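Local coordinates for protein adenosyl-chloride synthase (Thermotoga maritima, PDB 2ZBV) that binds adenosine in pockets shared between subunits and probably transfers the adenosyl group of S-adenosyl-L-methionine to a small nucleophile, at residues I32-E37 / L55-S60; F41-A46 / P91-L96; H48-A53 / F63-D68. All coordinates share one frame; numbering follows the deposited sequence.

Contact 1 of 3, residues I32-E37 / L55-S60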
loop_
_atom_site.group_PDB
_atom_site.type_symbol
_atom_site.label_atom_id
_atom_site.label_comp_id
_atom_site.label_asym_id
_atom_site.label_seq_id
_atom_site.Cartn_x
_atom_site.Cartn_y
_atom_site.Cartn_z
ATOM N N ILE A 32 -3.437 -12.341 -0.069
ATOM C CA ILE A 32 -3.096 -11.489 1.061
ATOM C C ILE A 32 -1.668 -11.034 0.868
ATOM O O ILE A 32 -0.765 -11.845 0.773
ATOM C CB ILE A 32 -3.200 -12.226 2.405
ATOM C CG1 ILE A 32 -4.642 -12.715 2.609
ATOM C CG2 ILE A 32 -2.756 -11.284 3.538
ATOM C CD1 ILE A 32 -4.921 -13.294 3.988
ATOM N N ASP A 33 -1.481 -9.726 0.780
ATOM C CA ASP A 33 -0.154 -9.163 0.605
ATOM C C ASP A 33 0.592 -9.207 1.931
ATOM O O ASP A 33 0.091 -8.748 2.954
ATOM C CB ASP A 33 -0.256 -7.714 0.128
ATOM C CG ASP A 33 -0.891 -7.593 -1.251
ATOM O OD1 ASP A 33 -1.629 -6.612 -1.475
ATOM O OD2 ASP A 33 -0.644 -8.465 -2.115
ATOM N N ILE A 34 1.776 -9.793 1.914
ATOM C CA ILE A 34 2.611 -9.851 3.099
ATOM C C ILE A 34 3.297 -8.484 3.084
ATOM O O ILE A 34 3.255 -7.743 4.067
ATOM C CB ILE A 34 3.607 -11.028 2.992
ATOM C CG1 ILE A 34 2.816 -12.346 3.094
ATOM C CG2 ILE A 34 4.666 -10.946 4.098
ATOM C CD1 ILE A 34 3.637 -13.601 2.874
ATOM N N THR A 35 3.913 -8.169 1.945
ATOM C CA THR A 35 4.550 -6.875 1.693
ATOM C C THR A 35 5.156 -6.850 0.304
ATOM O O THR A 35 5.593 -7.868 -0.212
ATOM C CB THR A 35 5.671 -6.492 2.693
ATOM O OG1 THR A 35 6.210 -5.214 2.312
ATOM C CG2 THR A 35 6.798 -7.492 2.672
ATOM N N HIS A 36 5.161 -5.674 -0.300
ATOM C CA HIS A 36 5.727 -5.512 -1.628
ATOM C C HIS A 36 6.810 -4.460 -1.553
ATOM O O HIS A 36 7.275 -3.952 -2.579
ATOM C CB HIS A 36 4.632 -5.090 -2.602
ATOM C CG HIS A 36 3.618 -6.162 -2.847
ATOM N ND1 HIS A 36 3.925 -7.330 -3.505
ATOM C CD2 HIS A 36 2.325 -6.274 -2.460
ATOM C CE1 HIS A 36 2.866 -8.120 -3.514
ATOM N NE2 HIS A 36 1.882 -7.502 -2.886
ATOM N N GLU A 37 7.215 -4.150 -0.323
ATOM C CA GLU A 37 8.227 -3.135 -0.086
ATOM C C GLU A 37 9.582 -3.651 0.379
ATOM O O GLU A 37 10.331 -2.916 1.020
ATOM C CB GLU A 37 7.717 -2.106 0.925
ATOM C CG GLU A 37 6.390 -1.458 0.558
ATOM C CD GLU A 37 6.402 -0.845 -0.825
ATOM O OE1 GLU A 37 7.396 -0.172 -1.167
ATOM O OE2 GLU A 37 5.415 -1.029 -1.567
ATOM N N LEU A 55 4.343 -17.823 9.810
ATOM C CA LEU A 55 3.958 -18.369 11.102
ATOM C C LEU A 55 2.483 -18.107 11.397
ATOM O O LEU A 55 1.855 -18.837 12.169
ATOM C CB LEU A 55 4.813 -17.751 12.211
ATOM C CG LEU A 55 6.262 -18.225 12.333
ATOM C CD1 LEU A 55 6.996 -17.311 13.308
ATOM C CD2 LEU A 55 6.302 -19.679 12.820
ATOM N N ASP A 56 1.927 -17.065 10.789
ATOM C CA ASP A 56 0.526 -16.738 11.036
ATOM C C ASP A 56 -0.453 -17.184 9.940
ATOM O O ASP A 56 -1.654 -16.946 10.041
ATOM C CB ASP A 56 0.396 -15.239 11.322
ATOM C CG ASP A 56 1.044 -14.848 12.655
ATOM O OD1 ASP A 56 0.675 -15.459 13.674
ATOM O OD2 ASP A 56 1.913 -13.946 12.689
ATOM N N PHE A 57 0.065 -17.820 8.895
ATOM C CA PHE A 57 -0.780 -18.332 7.812
ATOM C C PHE A 57 -1.038 -19.806 8.121
ATOM O O PHE A 57 -0.193 -20.483 8.699
ATOM C CB PHE A 57 -0.080 -18.189 6.455
ATOM C CG PHE A 57 -0.189 -16.811 5.856
ATOM C CD1 PHE A 57 -1.107 -16.553 4.844
ATOM C CD2 PHE A 57 0.625 -15.774 6.304
ATOM C CE1 PHE A 57 -1.217 -15.282 4.279
ATOM C CE2 PHE A 57 0.526 -14.494 5.749
ATOM C CZ PHE A 57 -0.398 -14.246 4.731
ATOM N N PRO A 58 -2.215 -20.324 7.741
ATOM C CA PRO A 58 -2.544 -21.726 8.006
ATOM C C PRO A 58 -1.865 -22.727 7.080
ATOM O O PRO A 58 -1.272 -22.354 6.065
ATOM C CB PRO A 58 -4.060 -21.746 7.852
ATOM C CG PRO A 58 -4.266 -20.798 6.701
ATOM C CD PRO A 58 -3.338 -19.636 7.075
ATOM N N PRO A 59 -1.920 -24.022 7.437
ATOM C CA PRO A 59 -1.297 -25.031 6.575
ATOM C C PRO A 59 -2.041 -24.994 5.246
ATOM O O PRO A 59 -3.197 -24.581 5.206
ATOM C CB PRO A 59 -1.526 -26.335 7.341
ATOM C CG PRO A 59 -2.783 -26.063 8.109
ATOM C CD PRO A 59 -2.556 -24.650 8.607
ATOM N N SER A 60 -1.370 -25.405 4.172
ATOM C CA SER A 60 -1.938 -25.419 2.820
ATOM C C SER A 60 -1.890 -24.068 2.119
ATOM O O SER A 60 -2.331 -23.941 0.980
ATOM C CB SER A 60 -3.382 -25.929 2.832
ATOM O OG SER A 60 -3.420 -27.317 3.116
#

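Contact 2 of 3, residues F41-A46 / P91-L96. With ADN (adenosine), chain D.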
loop_
_atom_site.group_PDB
_atom_site.type_symbol
_atom_site.label_atom_id
_atom_site.label_comp_id
_atom_site.label_asym_id
_atom_site.label_seq_id
_atom_site.Cartn_x
_atom_site.Cartn_y
_atom_site.Cartn_z
ATOM N N PHE A 41 15.957 -6.204 -4.685
ATOM C CA PHE A 41 16.874 -7.342 -4.708
ATOM C C PHE A 41 17.289 -7.905 -3.354
ATOM O O PHE A 41 18.127 -8.809 -3.300
ATOM C CB PHE A 41 18.156 -6.981 -5.486
ATOM C CG PHE A 41 17.980 -5.861 -6.488
ATOM C CD1 PHE A 41 16.998 -5.926 -7.470
ATOM C CD2 PHE A 41 18.790 -4.727 -6.426
ATOM C CE1 PHE A 41 16.825 -4.879 -8.372
ATOM C CE2 PHE A 41 18.626 -3.671 -7.328
ATOM C CZ PHE A 41 17.638 -3.750 -8.303
ATOM N N ASN A 42 16.716 -7.412 -2.260
ATOM C CA ASN A 42 17.148 -7.908 -0.952
ATOM C C ASN A 42 16.538 -9.251 -0.546
ATOM O O ASN A 42 15.626 -9.314 0.294
ATOM C CB ASN A 42 16.870 -6.871 0.138
ATOM C CG ASN A 42 17.736 -7.081 1.366
ATOM O OD1 ASN A 42 17.996 -8.212 1.762
ATOM N ND2 ASN A 42 18.177 -5.987 1.978
ATOM N N VAL A 43 17.061 -10.324 -1.132
ATOM C CA VAL A 43 16.569 -11.661 -0.838
ATOM C C VAL A 43 16.798 -12.049 0.623
ATOM O O VAL A 43 15.988 -12.750 1.213
ATOM C CB VAL A 43 17.230 -12.716 -1.769
ATOM C CG1 VAL A 43 16.831 -12.458 -3.215
ATOM C CG2 VAL A 43 18.730 -12.658 -1.631
ATOM N N ARG A 44 17.896 -11.597 1.216
ATOM C CA ARG A 44 18.158 -11.925 2.619
ATOM C C ARG A 44 17.028 -11.402 3.508
ATOM O O ARG A 44 16.523 -12.122 4.374
ATOM C CB ARG A 44 19.491 -11.328 3.082
ATOM C CG ARG A 44 19.863 -11.713 4.521
ATOM C CD ARG A 44 21.282 -11.281 4.860
ATOM N NE ARG A 44 22.266 -11.884 3.960
ATOM C CZ ARG A 44 22.602 -13.172 3.963
ATOM N NH1 ARG A 44 22.039 -14.010 4.825
ATOM N NH2 ARG A 44 23.496 -13.626 3.093
ATOM N N LYS A 45 16.640 -10.146 3.294
ATOM C CA LYS A 45 15.557 -9.535 4.068
ATOM C C LYS A 45 14.244 -10.273 3.798
ATOM O O LYS A 45 13.495 -10.612 4.720
ATOM C CB LYS A 45 15.406 -8.056 3.689
ATOM C CG LYS A 45 14.006 -7.484 3.937
ATOM C CD LYS A 45 13.622 -7.523 5.402
ATOM C CE LYS A 45 13.827 -6.175 6.060
ATOM N NZ LYS A 45 12.957 -5.104 5.484
ATOM N N ALA A 46 13.968 -10.522 2.528
ATOM C CA ALA A 46 12.748 -11.229 2.160
ATOM C C ALA A 46 12.667 -12.620 2.819
ATOM O O ALA A 46 11.593 -13.040 3.244
ATOM C CB ALA A 46 12.661 -11.364 0.631
ATOM N N PRO A 91 11.914 -18.139 -6.892
ATOM C CA PRO A 91 13.130 -18.417 -7.655
ATOM C C PRO A 91 14.091 -19.142 -6.722
ATOM O O PRO A 91 14.046 -18.950 -5.502
ATOM C CB PRO A 91 13.628 -17.022 -8.033
ATOM C CG PRO A 91 13.163 -16.175 -6.881
ATOM C CD PRO A 91 11.751 -16.687 -6.679
ATOM N N ASP A 92 14.948 -19.981 -7.289
ATOM C CA ASP A 92 15.922 -20.729 -6.500
ATOM C C ASP A 92 17.148 -19.845 -6.227
ATOM O O ASP A 92 18.247 -20.133 -6.700
ATOM C CB ASP A 92 16.331 -22.002 -7.264
ATOM C CG ASP A 92 17.354 -22.835 -6.515
ATOM O OD1 ASP A 92 17.225 -22.978 -5.279
ATOM O OD2 ASP A 92 18.286 -23.357 -7.163
ATOM N N ASN A 93 16.957 -18.771 -5.463
ATOM C CA ASN A 93 18.056 -17.855 -5.159
ATOM C C ASN A 93 18.345 -17.702 -3.670
ATOM O O ASN A 93 19.073 -16.795 -3.269
ATOM C CB ASN A 93 17.771 -16.473 -5.753
ATOM C CG ASN A 93 16.511 -15.843 -5.177
ATOM O OD1 ASN A 93 15.945 -16.341 -4.198
ATOM N ND2 ASN A 93 16.068 -14.747 -5.782
ATOM N N GLY A 94 17.767 -18.574 -2.849
ATOM C CA GLY A 94 18.011 -18.492 -1.421
ATOM C C GLY A 94 16.931 -17.789 -0.611
ATOM O O GLY A 94 16.997 -17.784 0.617
ATOM N N VAL A 95 15.938 -17.195 -1.272
ATOM C CA VAL A 95 14.878 -16.508 -0.536
ATOM C C VAL A 95 14.097 -17.457 0.392
ATOM O O VAL A 95 13.563 -17.034 1.422
ATOM C CB VAL A 95 13.902 -15.754 -1.499
ATOM C CG1 VAL A 95 13.075 -16.740 -2.345
ATOM C CG2 VAL A 95 12.991 -14.839 -0.687
ATOM N N LEU A 96 14.057 -18.746 0.051
ATOM C CA LEU A 96 13.344 -19.730 0.874
ATOM C C LEU A 96 14.234 -20.378 1.929
ATOM O O LEU A 96 13.843 -21.368 2.552
ATOM C CB LEU A 96 12.739 -20.829 -0.007
ATOM C CG LEU A 96 11.730 -20.370 -1.065
ATOM C CD1 LEU A 96 11.182 -21.576 -1.820
ATOM C CD2 LEU A 96 10.603 -19.585 -0.391
HETATM O "O5'" ADN D . 10.757 -9.971 -12.462
HETATM C "C5'" ADN D . 10.650 -9.263 -11.222
HETATM C "C4'" ADN D . 12.035 -9.127 -10.594
HETATM O "O4'" ADN D . 12.947 -8.356 -11.432
HETATM C "C3'" ADN D . 12.010 -8.400 -9.229
HETATM O "O3'" ADN D . 11.842 -9.331 -8.162
HETATM C "C2'" ADN D . 13.366 -7.660 -9.204
HETATM O "O2'" ADN D . 14.189 -8.103 -8.125
HETATM C "C1'" ADN D . 14.017 -7.941 -10.557
HETATM N N9 ADN D . 14.663 -6.720 -11.069
HETATM C C8 ADN D . 14.021 -5.572 -11.484
HETATM N N7 ADN D . 14.885 -4.684 -11.869
HETATM C C5 ADN D . 16.131 -5.188 -11.732
HETATM C C6 ADN D . 17.444 -4.698 -11.980
HETATM N N6 ADN D . 17.637 -3.418 -12.485
HETATM N N1 ADN D . 18.494 -5.506 -11.714
HETATM C C2 ADN D . 18.329 -6.752 -11.225
HETATM N N3 ADN D . 17.113 -7.249 -10.979
HETATM C C4 ADN D . 16.004 -6.512 -11.214
#

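Contact 3 of 3, residues H48-A53 / F63-D68. With ADN (adenosine), chain D.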
loop_
_atom_site.group_PDB
_atom_site.type_symbol
_atom_site.label_atom_id
_atom_site.label_comp_id
_atom_site.label_asym_id
_atom_site.label_seq_id
_atom_site.Cartn_x
_atom_site.Cartn_y
_atom_site.Cartn_z
ATOM N N HIS A 48 13.730 -13.572 5.684
ATOM C CA HIS A 48 13.308 -13.390 7.074
ATOM C C HIS A 48 11.835 -12.998 7.187
ATOM O O HIS A 48 11.092 -13.583 7.979
ATOM C CB HIS A 48 14.167 -12.320 7.747
ATOM C CG HIS A 48 15.551 -12.783 8.072
ATOM N ND1 HIS A 48 15.802 -13.770 9.001
ATOM C CD2 HIS A 48 16.757 -12.401 7.590
ATOM C CE1 HIS A 48 17.105 -13.976 9.077
ATOM N NE2 HIS A 48 17.707 -13.157 8.231
ATOM N N VAL A 49 11.419 -11.997 6.411
ATOM C CA VAL A 49 10.022 -11.543 6.426
ATOM C C VAL A 49 9.077 -12.694 6.074
ATOM O O VAL A 49 8.015 -12.847 6.674
ATOM C CB VAL A 49 9.775 -10.392 5.408
ATOM C CG1 VAL A 49 8.285 -10.055 5.373
ATOM C CG2 VAL A 49 10.572 -9.137 5.813
ATOM N N LEU A 50 9.473 -13.500 5.095
ATOM C CA LEU A 50 8.668 -14.642 4.656
ATOM C C LEU A 50 8.426 -15.619 5.801
ATOM O O LEU A 50 7.292 -15.998 6.086
ATOM C CB LEU A 50 9.382 -15.380 3.524
ATOM C CG LEU A 50 8.721 -16.686 3.078
ATOM C CD1 LEU A 50 7.369 -16.381 2.450
ATOM C CD2 LEU A 50 9.636 -17.399 2.073
ATOM N N TYR A 51 9.497 -16.034 6.460
ATOM C CA TYR A 51 9.342 -16.968 7.570
ATOM C C TYR A 51 8.433 -16.411 8.667
ATOM O O TYR A 51 7.460 -17.045 9.063
ATOM C CB TYR A 51 10.701 -17.316 8.167
ATOM C CG TYR A 51 10.577 -18.073 9.466
ATOM C CD1 TYR A 51 9.962 -19.325 9.510
ATOM C CD2 TYR A 51 11.035 -17.519 10.663
ATOM C CE1 TYR A 51 9.806 -20.009 10.715
ATOM C CE2 TYR A 51 10.881 -18.196 11.876
ATOM C CZ TYR A 51 10.266 -19.436 11.891
ATOM O OH TYR A 51 10.101 -20.096 13.084
ATOM N N ARG A 52 8.749 -15.219 9.155
ATOM C CA ARG A 52 7.949 -14.618 10.216
ATOM C C ARG A 52 6.478 -14.465 9.860
ATOM O O ARG A 52 5.606 -14.763 10.676
ATOM C CB ARG A 52 8.581 -13.286 10.629
ATOM C CG ARG A 52 9.999 -13.525 11.117
ATOM C CD ARG A 52 10.759 -12.299 11.531
ATOM N NE ARG A 52 12.155 -12.676 11.751
ATOM C CZ ARG A 52 13.043 -11.938 12.406
ATOM N NH1 ARG A 52 12.688 -10.768 12.919
ATOM N NH2 ARG A 52 14.289 -12.375 12.537
ATOM N N ALA A 53 6.182 -14.029 8.644
ATOM C CA ALA A 53 4.782 -13.894 8.258
ATOM C C ALA A 53 4.096 -15.257 8.128
ATOM O O ALA A 53 2.926 -15.399 8.491
ATOM C CB ALA A 53 4.668 -13.145 6.949
ATOM N N PHE A 63 2.502 -19.618 -0.932
ATOM C CA PHE A 63 3.198 -18.339 -0.892
ATOM C C PHE A 63 3.845 -17.997 -2.232
ATOM O O PHE A 63 4.589 -18.795 -2.799
ATOM C CB PHE A 63 4.271 -18.363 0.200
ATOM C CG PHE A 63 3.714 -18.433 1.599
ATOM C CD1 PHE A 63 3.391 -17.270 2.296
ATOM C CD2 PHE A 63 3.512 -19.665 2.221
ATOM C CE1 PHE A 63 2.875 -17.328 3.600
ATOM C CE2 PHE A 63 2.995 -19.737 3.528
ATOM C CZ PHE A 63 2.677 -18.558 4.214
ATOM N N LEU A 64 3.544 -16.808 -2.736
ATOM C CA LEU A 64 4.113 -16.334 -3.996
ATOM C C LEU A 64 5.211 -15.363 -3.584
ATOM O O LEU A 64 4.926 -14.250 -3.161
ATOM C CB LEU A 64 3.037 -15.625 -4.807
ATOM C CG LEU A 64 3.440 -14.935 -6.116
ATOM C CD1 LEU A 64 4.180 -15.891 -7.043
ATOM C CD2 LEU A 64 2.163 -14.426 -6.768
ATOM N N VAL A 65 6.463 -15.804 -3.686
ATOM C CA VAL A 65 7.592 -14.994 -3.252
ATOM C C VAL A 65 8.494 -14.628 -4.419
ATOM O O VAL A 65 9.212 -15.475 -4.946
ATOM C CB VAL A 65 8.416 -15.755 -2.194
ATOM C CG1 VAL A 65 9.459 -14.828 -1.563
ATOM C CG2 VAL A 65 7.480 -16.336 -1.140
ATOM N N VAL A 66 8.468 -13.359 -4.804
ATOM C CA VAL A 66 9.263 -12.918 -5.930
ATOM C C VAL A 66 10.176 -11.715 -5.700
ATOM O O VAL A 66 9.773 -10.559 -5.861
ATOM C CB VAL A 66 8.360 -12.621 -7.162
ATOM C CG1 VAL A 66 9.223 -12.368 -8.394
ATOM C CG2 VAL A 66 7.420 -13.796 -7.422
ATOM N N VAL A 67 11.407 -12.020 -5.303
ATOM C CA VAL A 67 12.493 -11.048 -5.121
ATOM C C VAL A 67 13.450 -11.836 -6.003
ATOM O O VAL A 67 14.121 -12.773 -5.557
ATOM C CB VAL A 67 12.983 -10.989 -3.672
ATOM C CG1 VAL A 67 14.115 -9.968 -3.550
ATOM C CG2 VAL A 67 11.826 -10.603 -2.758
ATOM N N ASP A 68 13.493 -11.448 -7.268
ATOM C CA ASP A 68 14.220 -12.210 -8.269
ATOM C C ASP A 68 15.170 -11.425 -9.181
ATOM O O ASP A 68 14.891 -11.233 -10.359
ATOM C CB ASP A 68 13.120 -12.929 -9.066
ATOM C CG ASP A 68 13.635 -13.949 -10.035
ATOM O OD1 ASP A 68 14.777 -14.430 -9.877
ATOM O OD2 ASP A 68 12.850 -14.284 -10.949
HETATM O "O5'" ADN D . 10.757 -9.971 -12.462
HETATM C "C5'" ADN D . 10.650 -9.263 -11.222
HETATM C "C4'" ADN D . 12.035 -9.127 -10.594
HETATM O "O4'" ADN D . 12.947 -8.356 -11.432
HETATM C "C3'" ADN D . 12.010 -8.400 -9.229
HETATM O "O3'" ADN D . 11.842 -9.331 -8.162
HETATM C "C2'" ADN D . 13.366 -7.660 -9.204
HETATM O "O2'" ADN D . 14.189 -8.103 -8.125
HETATM C "C1'" ADN D . 14.017 -7.941 -10.557
HETATM N N9 ADN D . 14.663 -6.720 -11.069
HETATM C C8 ADN D . 14.021 -5.572 -11.484
HETATM N N7 ADN D . 14.885 -4.684 -11.869
HETATM C C5 ADN D . 16.131 -5.188 -11.732
HETATM C C6 ADN D . 17.444 -4.698 -11.980
HETATM N N6 ADN D . 17.637 -3.418 -12.485
HETATM N N1 ADN D . 18.494 -5.506 -11.714
HETATM C C2 ADN D . 18.329 -6.752 -11.225
HETATM N N3 ADN D . 17.113 -7.249 -10.979
HETATM C C4 ADN D . 16.004 -6.512 -11.214
#

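Contact 1 of 3, residues I32-E37 / L55-S60
Phe57 reaches from the loop 55-60 toward two isoleucines of 32-37, so that one aromatic ring bridges a gap the backbones leave wide: the CA atoms of Ile32 and Phe57 stay 9.9 Å apart. The far end of the ring does the touching, its CZ lying 4.0 Å from CG2 of Ile32 and 4.1 Å from CG1 of Ile34. Ile32 and the ring run antiparallel alongside one another, CB of Ile32 beside CE1. Ile34 instead passes at a slant, on the CE2 side of the ring. In Ile32, CG1 stands beside the backbone N (chi1 -60°), which leaves CG2 as the branch that meets Phe57. With an alanine at position 57, CG2 of Ile32 and CG1 of Ile34 would probably lose their aromatic partner, and Phe63 its edge-to-face neighbour. Further along 32-37, NE2 of His36 gives a nearly straight bond of 2.8 Å to OD2 of Asp33; the acceptor is in the imidazole plane, while the donor stands above the carboxylate plane. In a second subunit, Arg129 forms a salt bridge with Asp56. Phe57 lies in the loop between helix 43-54 and strand 62-66 of a beta-alpha-beta crossover. Strand 31-33, the outermost of the sheet within this chain, pairs with strand 2-6, and Ile34 also packs on Val49 and Ala53 of helix 43-54.

Contact 2 of 3, residues F41-A46 / P91-L96
A valine methyl set against an amide nitrogen is the oddity here: CG1 of Val43 lies 3.5 Å from ND2 of Asn93, the two side chains crossing at a slant. The pairing costs the amide little, because both its ends are engaged. ND2 is hydrogen-bonded to the backbone O of Val67, and OD1 accepts from N of Val95 at 3.0 Å, closing an Asx turn with the donor tilted 25° from the carbonyl plane. For this the asparagine takes a less common rotamer, CG lying between its own backbone N and carbonyl carbon (chi1 61°), which folds OD1 back over the turn. Gly94, inside that turn, has a positive phi of 99°, a backbone shape in which a CB would collide with the carbonyl O of Asn93. One helical turn after Val43, the methyl of Ala46 meets CG2 of Val95 at 3.7 Å, an ordinary apolar touch that completes the join. The helix begins with a cap, OD1 of Asn42 accepting from N of Lys45 at 2.8 Å. Just ahead of it, Phe41 brings its CE1 to 3.4 Å from C4 of adenosine, while the ribose O2' lies at the edge of its ring, in plane. Leu244 of the third subunit packs on the same phenylalanine. The contact thus joins the N-terminal end of helix 43-54 to the loop that leads from strand 87-91 into helix 97-103.

Contact 3 of 3, residues H48-A53 / F63-D68
Leu50 drops its forked end onto Val65, both of its methyls meeting the same branch: CD1 comes to 3.6 Å from CG2 of Val65 and CD2 to 4.0 Å from that atom. CD1 also reaches CD1 of Phe63 at 4.1 Å, approaching the ring obliquely, so one methyl is shared between two residues of the strand. The side chain does not leave the helix pointing at the strand; the torsions carry the fork there, CG standing anti to the backbone N (chi1 173°) and the second torsion turning the methyls onto Val65. Phe63 and Val65 are two apart and face the helix together, whereas Leu64 between them points away and touches Phe132 and Ala133 of helix 127-140. This is the familiar logic of an alpha/beta layer, in which every second strand residue supplies one face of the sheet. The ring of Phe63 also meets that of Phe88 on strand 87-91, their planes only about 10° apart.

Past Val66 the strand ends and its continuation becomes part of the pocket. The backbone N of Asp68 donates to O3' of adenosine at 2.8 Å, with an N-H...O angle of 167°, so the main chain of Asp68 grips O3', while OD2 of Asp7 also bonds the nucleoside. The carboxylate of Asp68 forms a salt bridge with Arg75. Helix 43-54 itself is the link of a beta-alpha-beta crossover from strand 31-33 to strand 62-66, which lie on either side of strand 2-6. Its other flank carries Arg52, which makes a cation-pi contact with Phe237, and rests on strand 169-177, leaving the helix between the N-terminal sheet and the C-terminal part of the chain.

Overall arrangement
All three contacts gather round helix 43-54 and its crossover; contact 2 adds the loop after strand 87-91. Contacts 1 and 3, with centres 8 Å apart, merge in one apolar interior: CD1 of Ile34 lies 3.7 Å from CD1 of Phe63, and CG2 of Ile34 is 3.6 Å from CB of Ala53. Contacts 2 and 3, again 8 Å apart, share the helix; CD2 of Leu96 comes to 3.4 Å from CD2 of Leu50, and CD of Pro91 to 3.3 Å from O of Val65. Both touch adenosine, through Phe41 at the base and Asp68 at the ribose. Contacts 1 and 2, centres 16 Å apart, adjoin in sequence without otherwise touching. Contact 1 stays remote from the ligand.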